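Local coordinates for histidine-containing phosphotransfer protein (Zea mays, PDB 1WN0) that probably relays phosphoryl groups through a histidine from cytokinin sensor histidine kinases to response regulators in a multistep His-to-Asp phosphorelay, at residues M32-G37 / G41-V46. Residues are numbered along the deposited sequence; the frame is centred on the assembly and turned at random.
Sequences MLQEDG and GFVAEV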
loop_
_atom_site.group_PDB
_atom_site.type_symbol
_atom_site.label_atom_id
_atom_site.label_comp_id
_atom_site.label_asym_id
_atom_site.label_seq_id
_atom_site.Cartn_x
_atom_site.Cartn_y
_atom_site.Cartn_z
ATOM N N MET A 32 16.321 -7.675 4.224
ATOM C CA MET A 32 17.729 -8.199 4.214
ATOM C C MET A 32 18.698 -6.985 4.434
ATOM O O MET A 32 19.715 -7.083 5.080
ATOM C CB MET A 32 18.027 -9.007 2.890
ATOM C CG MET A 32 18.555 -10.479 2.976
ATOM S SD MET A 32 18.076 -11.722 4.394
ATOM C CE MET A 32 16.087 -11.753 4.287
ATOM N N LEU A 33 18.298 -5.825 3.919
ATOM C CA LEU A 33 19.019 -4.597 4.112
ATOM C C LEU A 33 19.036 -4.173 5.589
ATOM O O LEU A 33 20.062 -3.791 6.053
ATOM C CB LEU A 33 18.371 -3.523 3.239
ATOM C CG LEU A 33 19.049 -2.730 2.116
ATOM C CD1 LEU A 33 20.404 -3.416 1.529
ATOM C CD2 LEU A 33 17.964 -2.257 1.039
ATOM N N GLN A 34 17.902 -4.228 6.298
ATOM C CA GLN A 34 17.778 -3.775 7.698
ATOM C C GLN A 34 18.587 -4.695 8.610
ATOM O O GLN A 34 19.224 -4.219 9.543
ATOM C CB GLN A 34 16.276 -3.668 8.094
ATOM C CG GLN A 34 15.724 -3.085 9.502
ATOM C CD GLN A 34 16.184 -1.621 10.035
ATOM O OE1 GLN A 34 15.756 -0.479 9.567
ATOM N NE2 GLN A 34 16.950 -1.700 11.113
ATOM N N GLU A 35 18.637 -5.990 8.265
ATOM C CA GLU A 35 19.289 -7.041 9.085
ATOM C C GLU A 35 20.848 -6.977 8.969
ATOM O O GLU A 35 21.563 -7.605 9.740
ATOM C CB GLU A 35 18.737 -8.473 8.726
ATOM C CG GLU A 35 17.265 -8.759 9.176
ATOM C CD GLU A 35 16.776 -10.251 9.157
ATOM O OE1 GLU A 35 15.538 -10.470 9.338
ATOM O OE2 GLU A 35 17.600 -11.210 8.994
ATOM N N ASP A 36 21.361 -6.198 8.011
ATOM C CA ASP A 36 22.796 -5.972 7.809
ATOM C C ASP A 36 23.102 -4.594 8.468
ATOM O O ASP A 36 22.373 -3.608 8.279
ATOM C CB ASP A 36 23.095 -6.165 6.261
ATOM C CG ASP A 36 23.657 -4.884 5.496
ATOM O OD1 ASP A 36 22.890 -3.902 5.048
ATOM O OD2 ASP A 36 24.906 -4.882 5.259
ATOM N N GLY A 37 24.154 -4.482 9.272
ATOM C CA GLY A 37 24.448 -3.169 9.846
ATOM C C GLY A 37 24.182 -1.946 8.924
ATOM O O GLY A 37 23.563 -0.991 9.348
ATOM N N GLY A 41 18.314 3.183 8.990
ATOM C CA GLY A 41 17.111 3.995 8.892
ATOM C C GLY A 41 16.424 3.895 7.519
ATOM O O GLY A 41 15.336 4.557 7.320
ATOM N N PHE A 42 17.050 3.154 6.577
ATOM C CA PHE A 42 16.594 3.105 5.207
ATOM C C PHE A 42 15.254 2.401 5.069
ATOM O O PHE A 42 14.253 2.969 4.534
ATOM C CB PHE A 42 17.612 2.484 4.230
ATOM C CG PHE A 42 17.174 2.553 2.747
ATOM C CD1 PHE A 42 17.110 3.740 2.109
ATOM C CD2 PHE A 42 16.843 1.418 2.056
ATOM C CE1 PHE A 42 16.750 3.768 0.804
ATOM C CE2 PHE A 42 16.510 1.421 0.759
ATOM C CZ PHE A 42 16.463 2.608 0.126
ATOM N N VAL A 43 15.270 1.168 5.490
ATOM C CA VAL A 43 14.071 0.397 5.560
ATOM C C VAL A 43 12.915 1.135 6.244
ATOM O O VAL A 43 11.844 1.255 5.639
ATOM C CB VAL A 43 14.286 -0.972 6.217
ATOM C CG1 VAL A 43 12.963 -1.721 6.357
ATOM C CG2 VAL A 43 15.089 -1.782 5.339
ATOM N N ALA A 44 13.170 1.677 7.443
ATOM C CA ALA A 44 12.169 2.365 8.213
ATOM C C ALA A 44 11.615 3.580 7.486
ATOM O O ALA A 44 10.424 3.859 7.609
ATOM C CB ALA A 44 12.720 2.765 9.719
ATOM N N GLU A 45 12.493 4.346 6.826
ATOM C CA GLU A 45 12.085 5.537 6.106
ATOM C C GLU A 45 11.176 5.165 4.877
ATOM O O GLU A 45 10.146 5.816 4.597
ATOM C CB GLU A 45 13.309 6.213 5.594
ATOM C CG GLU A 45 13.035 7.601 5.153
ATOM C CD GLU A 45 14.216 8.257 4.521
ATOM O OE1 GLU A 45 13.857 9.201 3.747
ATOM O OE2 GLU A 45 15.429 7.857 4.777
ATOM N N VAL A 46 11.559 4.116 4.155
ATOM C CA VAL A 46 10.828 3.676 2.957
ATOM C C VAL A 46 9.443 3.205 3.391
ATOM O O VAL A 46 8.414 3.517 2.769
ATOM C CB VAL A 46 11.564 2.540 2.225
ATOM C CG1 VAL A 46 10.698 1.894 1.226
ATOM C CG2 VAL A 46 12.754 3.087 1.486
#
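Gln34, near the end of helix 25-34, and Val43, in the first turn of helix 42-64, bring the two backbones closest, with their CA atoms 6.0 Å apart; Gly41 stands at the N-cap of the second helix. No hydrogen bond crosses between the segments, so side-chain packing carries the contact. Val43 CG2 lies 3.5 Å from Gln34 CB and 4.3 Å from Leu33 CB, which places this one methyl against two successive residues. Val43 holds CG1 anti to its backbone N (chi1 176°), which puts CG2 beside that N, on the side facing helix 25-34. The Gln34 chain bends at chi2 (53°), bringing OE1 to 3.7 Å from Val43 CB; at 4.0 Å from Ala44 N, the same oxygen makes no bond there. Leu33 meets Phe42 through CD2, which approaches the ring obliquely, 4.0 Å from Phe42 CE2, while Val46 CG2 lies over one ring face, offset toward the rim. A short loop links the two consecutive helices, and this helix-loop-helix contact packs their facing ends together at the surface of the four-helix-bundle phosphotransfer (HPt) protein: Val43 also packs on Leu30 and Gln31, whereas Gln34 touches Glu138 and Ala44 touches Leu135, both of helix 110-138.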